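Local coordinates for Bak protein (Grouper iridovirus, PDB 5VMN), which is a viral Bcl-2 protein that inhibits apoptosis by exclusively sequestering Bim, at residues A13-G17 with S78-F82; I9-L14 with L23-H28. One frame throughout, in Å; residues are numbered along the deposited sequence.

Interaction 1 of 2, residues A13-G17 with S78-F82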
ATOM      1  N   ALA A  13       1.083   9.837  -4.831  1.00 33.86           N
ATOM      2  CA  ALA A  13       0.442   9.811  -6.140  1.00 33.26           C
ATOM      3  C   ALA A  13      -0.520   8.642  -6.247  1.00 31.59           C
ATOM      4  O   ALA A  13      -1.609   8.775  -6.808  1.00 30.88           O
ATOM      5  CB  ALA A  13       1.490   9.726  -7.258  1.00 34.19           C
ATOM      6  N   LEU A  14      -0.135   7.490  -5.707  1.00 31.15           N
ATOM      7  CA  LEU A  14      -0.996   6.319  -5.751  1.00 29.81           C
ATOM      8  C   LEU A  14      -2.340   6.613  -5.118  1.00 28.72           C
ATOM      9  O   LEU A  14      -3.388   6.289  -5.682  1.00 27.90           O
ATOM     10  CB  LEU A  14      -0.325   5.156  -5.034  1.00 29.90           C
ATOM     11  CG  LEU A  14      -1.106   3.823  -4.965  1.00 28.82           C
ATOM     12  CD1 LEU A  14      -1.136   3.125  -6.262  1.00 29.51           C
ATOM     13  CD2 LEU A  14      -0.479   2.908  -3.935  1.00 37.06           C
ATOM     14  N   LEU A  15      -2.330   7.158  -3.912  1.00 28.96           N
ATOM     15  CA  LEU A  15      -3.586   7.333  -3.190  1.00 28.17           C
ATOM     16  C   LEU A  15      -4.401   8.518  -3.695  1.00 28.64           C
ATOM     17  O   LEU A  15      -5.618   8.569  -3.469  1.00 32.20           O
ATOM     18  CB  LEU A  15      -3.294   7.476  -1.691  1.00 29.43           C
ATOM     19  CG  LEU A  15      -2.580   6.240  -1.120  1.00 32.84           C
ATOM     20  CD1 LEU A  15      -2.326   6.395   0.355  1.00 46.86           C
ATOM     21  CD2 LEU A  15      -3.341   4.943  -1.358  1.00 41.60           C
ATOM     22  N   ARG A  16      -3.777   9.462  -4.370  1.00 29.32           N
ATOM     23  CA  ARG A  16      -4.515  10.574  -4.953  1.00 31.43           C
ATOM     24  C   ARG A  16      -5.096  10.191  -6.305  1.00 40.35           C
ATOM     25  O   ARG A  16      -6.071  10.802  -6.741  1.00 43.43           O
ATOM     26  CB  ARG A  16      -3.621  11.805  -5.063  1.00 36.27           C
ATOM     27  CG  ARG A  16      -3.366  12.461  -3.701  1.00 43.78           C
ATOM     28  CD  ARG A  16      -2.377  13.642  -3.721  1.00 53.15           C
ATOM     29  NE  ARG A  16      -2.441  14.378  -2.451  1.00 53.68           N
ATOM     30  CZ  ARG A  16      -1.857  13.999  -1.313  1.00 67.41           C
ATOM     31  NH1 ARG A  16      -1.997  14.738  -0.214  1.00 62.27           N
ATOM     32  NH2 ARG A  16      -1.146  12.877  -1.257  1.00 75.29           N
ATOM     33  N   GLY A  17      -4.530   9.177  -6.959  1.00 38.57           N
ATOM     34  CA  GLY A  17      -5.142   8.592  -8.139  1.00 37.19           C
ATOM     35  C   GLY A  17      -5.226   9.537  -9.316  1.00 50.54           C
ATOM     36  O   GLY A  17      -6.094   9.372 -10.180  1.00 51.19           O
ATOM     37  N   SER A  78      -5.518   1.253   2.857  1.00 21.23           N
ATOM     38  CA  SER A  78      -4.979   2.599   2.957  1.00 21.22           C
ATOM     39  C   SER A  78      -5.741   3.570   2.060  1.00 21.84           C
ATOM     40  O   SER A  78      -5.975   4.724   2.437  1.00 22.41           O
ATOM     41  CB  SER A  78      -3.489   2.607   2.601  1.00 24.88           C
ATOM     42  OG  SER A  78      -2.785   1.721   3.457  1.00 26.08           O
ATOM     43  N   GLN A  79      -6.074   3.138   0.835  1.00 21.88           N
ATOM     44  CA  GLN A  79      -6.834   3.987  -0.081  1.00 19.96           C
ATOM     45  C   GLN A  79      -8.208   4.352   0.466  1.00 21.17           C
ATOM     46  O   GLN A  79      -8.648   5.509   0.352  1.00 23.36           O
ATOM     47  CB  GLN A  79      -6.982   3.276  -1.428  1.00 20.14           C
ATOM     48  CG  GLN A  79      -7.769   4.071  -2.463  1.00 22.65           C
ATOM     49  CD  GLN A  79      -7.035   5.275  -2.950  1.00 29.14           C
ATOM     50  OE1 GLN A  79      -6.212   5.178  -3.853  1.00 29.39           O
ATOM     51  NE2 GLN A  79      -7.328   6.431  -2.367  1.00 27.21           N
ATOM     52  N   LEU A  80      -8.891   3.394   1.089  1.00 21.53           N
ATOM     53  CA  LEU A  80     -10.200   3.684   1.659  1.00 21.55           C
ATOM     54  C   LEU A  80     -10.085   4.701   2.789  1.00 23.28           C
ATOM     55  O   LEU A  80     -10.887   5.645   2.868  1.00 24.51           O
ATOM     56  CB  LEU A  80     -10.850   2.384   2.125  1.00 21.25           C
ATOM     57  CG  LEU A  80     -11.264   1.455   0.970  1.00 25.10           C
ATOM     58  CD1 LEU A  80     -11.621   0.091   1.500  1.00 24.80           C
ATOM     59  CD2 LEU A  80     -12.480   2.027   0.236  1.00 32.17           C
ATOM     60  N   TYR A  81      -9.068   4.560   3.645  1.00 22.40           N
ATOM     61  CA  TYR A  81      -8.836   5.588   4.661  1.00 23.92           C
ATOM     62  C   TYR A  81      -8.537   6.938   4.028  1.00 23.65           C
ATOM     63  O   TYR A  81      -9.031   7.968   4.492  1.00 26.79           O
ATOM     64  CB  TYR A  81      -7.663   5.200   5.566  1.00 21.71           C
ATOM     65  CG  TYR A  81      -8.014   4.309   6.733  1.00 21.55           C
ATOM     66  CD1 TYR A  81      -8.836   4.758   7.750  1.00 23.10           C
ATOM     67  CD2 TYR A  81      -7.426   3.064   6.875  1.00 22.00           C
ATOM     68  CE1 TYR A  81      -9.108   3.951   8.842  1.00 22.96           C
ATOM     69  CE2 TYR A  81      -7.707   2.247   7.963  1.00 20.65           C
ATOM     70  CZ  TYR A  81      -8.531   2.713   8.943  1.00 21.90           C
ATOM     71  OH  TYR A  81      -8.785   1.930  10.034  1.00 22.72           O
ATOM     72  N   PHE A  82      -7.679   6.954   3.002  1.00 22.96           N
ATOM     73  CA  PHE A  82      -7.270   8.206   2.378  1.00 24.28           C
ATOM     74  C   PHE A  82      -8.458   8.905   1.737  1.00 28.72           C
ATOM     75  O   PHE A  82      -8.664  10.114   1.925  1.00 29.52           O
ATOM     76  CB  PHE A  82      -6.169   7.890   1.357  1.00 23.52           C
ATOM     77  CG  PHE A  82      -5.458   9.086   0.807  1.00 24.99           C
ATOM     78  CD1 PHE A  82      -5.977   9.773  -0.273  1.00 26.28           C
ATOM     79  CD2 PHE A  82      -4.224   9.463   1.311  1.00 26.77           C
ATOM     80  CE1 PHE A  82      -5.296  10.840  -0.830  1.00 31.08           C
ATOM     81  CE2 PHE A  82      -3.530  10.527   0.749  1.00 29.32           C
ATOM     82  CZ  PHE A  82      -4.077  11.220  -0.313  1.00 32.00           C
TER
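Leu15 meets both Gln79 and Phe82, where the last turn of helix 11-16 lies against helix 68-84, the helix whose start carries the NWGR signature of the Bcl-2 family. The polar part is one hydrogen bond: Gln79 NE2 donates to Leu15 O over 3.0 Å, nearly straight at 164°, landing on a lone pair in the carbonyl plane. A bend at chi2 (70°) curls the Gln79 side chain back to Leu15, and OE1 is left facing Leu15 CA.

The apolar part is a CH-pi contact. Leu15 CB sits over the middle of the Phe82 ring, 3.6 Å from its centroid, while Leu15 CD1 reaches Phe82 CD2 at 3.7 Å and Leu15 CD2 runs along Gln79.

Arg16 meets the ring edge-on. Phe82 CZ points at a face of the Arg16 guanidinium, near its rim and 3.5 Å from NH2, with the two planes 78° apart. Arg91 and Thr95 of helix 88-103 also touch Phe82.

The buried ring is thus held by aliphatic packing on one face, while the Arg16 charge, lying at the ring edge, is met by a salt bridge from NH1 to Glu88 and not by the pi face.

Interaction 2 of 2, residues I9-L14 with L23-H28; sequences INFSAL and LTREIH. With NO3 (nitrate ion), chain F; EDO (1,2-ethanediol), chain N; NO3 (nitrate ion), chain G; NO3 (nitrate ion), chain B.
Ser12 N makes the shortest polar bond here, 2.7 Å to O2 of a nitrate, at the start of the short helix whose Leu14 packs on Thr24 and His28 of helix 22-37. Phe11 N reaches O3 of the same ion at 3.1 Å, so two backbone N-H groups of the first turn hold an anion that probably came from the crystallisation liquor. Asn10 is the N-cap: its OD1 takes the Ala13 N-H at 3.1 Å, nearly straight (169°), although the donor stands well above the carbonyl plane, 72° out of it.

The two helices belong to the all-helical Bcl-2 fold, and their join is mainly aliphatic. CG of Leu14 is anti to the backbone N (chi1 179°), which carries CD1 across to the Thr24 carbonyl and the His28 CB, while Leu14 CB rests 3.8 Å from Thr24 CG2. Farther toward the N terminus, Ile9 lies roughly perpendicular to Leu23, its CD1 4.0 Å from Leu23 CG and also near Ile27. Trp117 of helix 116-122 touches Ile9 and Ile27, and Leu75 of helix 68-84 touches Leu14 and Ile27, closing this patch into the core.

Thr24 OG1 is buried by the contact without a polar partner in the model; Ile9 CG2 is 3.9 Å away, and the side chains of Ile9 and Thr24 run antiparallel beside each other.

The His28 ring has polar neighbours near its plane. On one stretch of its edge ND1 is hydrogen-bonded to O2 of an ethanediol molecule at 2.8 Å, and on another the carbon CD2 comes within 3.2 Å of Leu14 O.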
ATOM      1  N   ILE A   9       7.728   3.285  -4.943  1.00 46.23           N
ATOM      2  CA  ILE A   9       6.385   3.678  -5.333  1.00 43.78           C
ATOM      3  C   ILE A   9       6.100   5.033  -4.715  1.00 38.75           C
ATOM      4  O   ILE A   9       6.362   5.260  -3.530  1.00 39.58           O
ATOM      5  CB  ILE A   9       5.318   2.653  -4.894  1.00 35.53           C
ATOM      6  CG1 ILE A   9       5.572   1.302  -5.537  1.00 37.02           C
ATOM      7  CG2 ILE A   9       3.917   3.134  -5.266  1.00 39.42           C
ATOM      8  CD1 ILE A   9       5.507   1.311  -7.055  1.00 41.01           C
ATOM      9  N   ASN A  10       5.513   5.908  -5.508  1.00 36.12           N
ATOM     10  CA  ASN A  10       5.064   7.209  -5.024  1.00 40.16           C
ATOM     11  C   ASN A  10       3.699   7.016  -4.387  1.00 34.64           C
ATOM     12  O   ASN A  10       2.683   7.068  -5.082  1.00 33.55           O
ATOM     13  CB  ASN A  10       4.974   8.190  -6.183  1.00 38.22           C
ATOM     14  CG  ASN A  10       4.675   9.603  -5.736  1.00 41.85           C
ATOM     15  OD1 ASN A  10       4.220   9.831  -4.628  1.00 42.99           O
ATOM     16  ND2 ASN A  10       4.938  10.567  -6.619  1.00 56.50           N
ATOM     17  N   PHE A  11       3.670   6.802  -3.063  1.00 34.85           N
ATOM     18  CA  PHE A  11       2.408   6.445  -2.400  1.00 35.68           C
ATOM     19  C   PHE A  11       1.437   7.616  -2.364  1.00 36.14           C
ATOM     20  O   PHE A  11       0.224   7.415  -2.434  1.00 31.70           O
ATOM     21  CB  PHE A  11       2.659   5.908  -0.980  1.00 36.41           C
ATOM     22  CG  PHE A  11       3.433   4.594  -0.960  1.00 36.66           C
ATOM     23  CD1 PHE A  11       2.845   3.419  -1.389  1.00 33.38           C
ATOM     24  CD2 PHE A  11       4.753   4.553  -0.554  1.00 49.57           C
ATOM     25  CE1 PHE A  11       3.560   2.224  -1.398  1.00 34.10           C
ATOM     26  CE2 PHE A  11       5.463   3.367  -0.561  1.00 51.08           C
ATOM     27  CZ  PHE A  11       4.859   2.199  -0.983  1.00 43.26           C
ATOM     28  N   SER A  12       1.934   8.843  -2.289  1.00 35.09           N
ATOM     29  CA  SER A  12       1.038   9.988  -2.381  1.00 35.53           C
ATOM     30  C   SER A  12       0.339  10.042  -3.737  1.00 33.59           C
ATOM     31  O   SER A  12      -0.877  10.256  -3.808  1.00 32.50           O
ATOM     32  CB  SER A  12       1.818  11.276  -2.126  1.00 42.48           C
ATOM     33  OG  SER A  12       0.954  12.383  -2.174  1.00 56.89           O
ATOM     34  N   ALA A  13       1.083   9.837  -4.831  1.00 33.86           N
ATOM     35  CA  ALA A  13       0.442   9.811  -6.140  1.00 33.26           C
ATOM     36  C   ALA A  13      -0.520   8.642  -6.247  1.00 31.59           C
ATOM     37  O   ALA A  13      -1.609   8.775  -6.808  1.00 30.88           O
ATOM     38  CB  ALA A  13       1.490   9.726  -7.258  1.00 34.19           C
ATOM     39  N   LEU A  14      -0.135   7.490  -5.707  1.00 31.15           N
ATOM     40  CA  LEU A  14      -0.996   6.319  -5.751  1.00 29.81           C
ATOM     41  C   LEU A  14      -2.340   6.613  -5.118  1.00 28.72           C
ATOM     42  O   LEU A  14      -3.388   6.289  -5.682  1.00 27.90           O
ATOM     43  CB  LEU A  14      -0.325   5.156  -5.034  1.00 29.90           C
ATOM     44  CG  LEU A  14      -1.106   3.823  -4.965  1.00 28.82           C
ATOM     45  CD1 LEU A  14      -1.136   3.125  -6.262  1.00 29.51           C
ATOM     46  CD2 LEU A  14      -0.479   2.908  -3.935  1.00 37.06           C
ATOM     47  N   LEU A  23       4.252   2.595 -13.569  1.00 28.45           N
ATOM     48  CA  LEU A  23       4.276   1.531 -12.580  1.00 26.84           C
ATOM     49  C   LEU A  23       3.266   1.807 -11.487  1.00 25.80           C
ATOM     50  O   LEU A  23       2.513   0.915 -11.090  1.00 24.83           O
ATOM     51  CB  LEU A  23       5.665   1.396 -11.982  1.00 27.99           C
ATOM     52  CG  LEU A  23       5.846   0.343 -10.893  1.00 25.70           C
ATOM     53  CD1 LEU A  23       5.403  -1.019 -11.345  1.00 25.17           C
ATOM     54  CD2 LEU A  23       7.325   0.270 -10.529  1.00 31.13           C
ATOM     55  N   THR A  24       3.232   3.041 -11.000  1.00 26.22           N
ATOM     56  CA  THR A  24       2.276   3.362  -9.936  1.00 25.43           C
ATOM     57  C   THR A  24       0.845   3.211 -10.443  1.00 25.59           C
ATOM     58  O   THR A  24      -0.025   2.697  -9.727  1.00 24.62           O
ATOM     59  CB  THR A  24       2.555   4.770  -9.423  1.00 26.71           C
ATOM     60  OG1 THR A  24       3.867   4.768  -8.847  1.00 28.92           O
ATOM     61  CG2 THR A  24       1.575   5.167  -8.353  1.00 26.26           C
ATOM     62  N   ARG A  25       0.591   3.613 -11.697  1.00 27.05           N
ATOM     63  CA  ARG A  25      -0.741   3.472 -12.277  1.00 27.66           C
ATOM     64  C   ARG A  25      -1.159   2.014 -12.353  1.00 26.75           C
ATOM     65  O   ARG A  25      -2.322   1.677 -12.102  1.00 26.58           O
ATOM     66  CB  ARG A  25      -0.780   4.120 -13.673  1.00 29.76           C
ATOM     67  CG  ARG A  25      -2.164   4.086 -14.325  1.00 31.34           C
ATOM     68  CD  ARG A  25      -2.226   4.844 -15.639  1.00 40.19           C
ATOM     69  NE  ARG A  25      -1.726   6.216 -15.548  1.00 49.97           N
ATOM     70  CZ  ARG A  25      -2.383   7.230 -14.994  1.00 49.22           C
ATOM     71  NH1 ARG A  25      -3.582   7.055 -14.446  1.00 53.17           N
ATOM     72  NH2 ARG A  25      -1.827   8.436 -14.975  1.00 60.07           N
ATOM     73  N   GLU A  26      -0.239   1.121 -12.736  1.00 26.45           N
ATOM     74  CA  GLU A  26      -0.606  -0.294 -12.801  1.00 25.91           C
ATOM     75  C   GLU A  26      -0.828  -0.875 -11.404  1.00 24.34           C
ATOM     76  O   GLU A  26      -1.739  -1.686 -11.198  1.00 24.09           O
ATOM     77  CB  GLU A  26       0.462  -1.099 -13.560  1.00 26.35           C
ATOM     78  CG  GLU A  26       0.033  -2.527 -13.873  1.00 32.53           C
ATOM     79  CD  GLU A  26      -1.212  -2.594 -14.748  1.00 44.59           C
ATOM     80  OE1 GLU A  26      -1.901  -3.631 -14.742  1.00 48.99           O
ATOM     81  OE2 GLU A  26      -1.498  -1.603 -15.443  1.00 39.59           O
ATOM     82  N   ILE A  27      -0.027  -0.472 -10.428  1.00 23.53           N
ATOM     83  CA  ILE A  27      -0.282  -0.932  -9.066  1.00 22.30           C
ATOM     84  C   ILE A  27      -1.647  -0.448  -8.602  1.00 22.21           C
ATOM     85  O   ILE A  27      -2.378  -1.171  -7.919  1.00 21.93           O
ATOM     86  CB  ILE A  27       0.831  -0.475  -8.117  1.00 21.82           C
ATOM     87  CG1 ILE A  27       2.169  -1.095  -8.523  1.00 23.74           C
ATOM     88  CG2 ILE A  27       0.486  -0.816  -6.653  1.00 20.84           C
ATOM     89  CD1 ILE A  27       2.224  -2.615  -8.542  1.00 28.39           C
ATOM     90  N   HIS A  28      -2.011   0.776  -8.964  1.00 23.07           N
ATOM     91  CA  HIS A  28      -3.337   1.304  -8.622  1.00 24.52           C
ATOM     92  C   HIS A  28      -4.442   0.428  -9.200  1.00 27.47           C
ATOM     93  O   HIS A  28      -5.403   0.062  -8.512  1.00 23.49           O
ATOM     94  CB  HIS A  28      -3.422   2.738  -9.134  1.00 24.76           C
ATOM     95  CG  HIS A  28      -4.643   3.489  -8.718  1.00 28.92           C
ATOM     96  ND1 HIS A  28      -5.794   3.517  -9.474  1.00 32.97           N
ATOM     97  CD2 HIS A  28      -4.873   4.287  -7.646  1.00 31.40           C
ATOM     98  CE1 HIS A  28      -6.687   4.291  -8.879  1.00 38.32           C
ATOM     99  NE2 HIS A  28      -6.153   4.771  -7.772  1.00 34.11           N
TER
HETATM  100  N   NO3 F 205       5.512   8.988  -1.464  1.00 77.79           N
HETATM  101  O1  NO3 F 205       6.244   9.865  -2.006  1.00 78.74           O
HETATM  102  O2  NO3 F 205       4.342   9.284  -1.096  1.00 73.60           O
HETATM  103  O3  NO3 F 205       5.955   7.817  -1.284  1.00 78.25           O
HETATM  104  C1  EDO N 213      -5.379   3.561 -12.691  1.00 58.94           C
HETATM  105  O1  EDO N 213      -4.921   2.464 -13.479  1.00 82.34           O
HETATM  106  C2  EDO N 213      -6.773   3.172 -12.262  1.00 61.46           C
HETATM  107  O2  EDO N 213      -6.619   1.915 -11.610  1.00 51.68           O
HETATM  108  N   NO3 G 206       8.435   1.002  -1.617  1.00 72.90           N
HETATM  109  O1  NO3 G 206       8.788   1.858  -0.755  1.00 75.37           O
HETATM  110  O2  NO3 G 206       7.966   1.400  -2.719  1.00 71.76           O
HETATM  111  O3  NO3 G 206       8.547  -0.241  -1.385  1.00 53.24           O
HETATM  112  N   NO3 B 201       7.738   3.179 -14.200  1.00 29.09           N
HETATM  113  O1  NO3 B 201       6.888   4.021 -13.784  1.00 30.33           O
HETATM  114  O2  NO3 B 201       7.323   2.141 -14.823  1.00 29.05           O
HETATM  115  O3  NO3 B 201       8.977   3.336 -13.974  1.00 28.66           O

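From the N terminus, the chain passes through residues 9-17 once: 9-14 serves interaction 2 and 13-17 interaction 1, with Ala13 and Leu14 common to both. Interaction 2 closes the short span first, folding helix 22-37 back onto helix 11-16 after a brief connection. Interaction 1 closes the long one, in which helices 22-37, 40-44 and 53-60 are passed before helix 68-84 returns to the end of helix 11-16. The two spans overlap: the short one starts slightly earlier, and 23-28 lies within the long one. Helix 11-16 therefore bridges helices 22-37 and 68-84. These two partners also meet directly, with Gln79 OE1 packing 3.9 Å from His28 NE2.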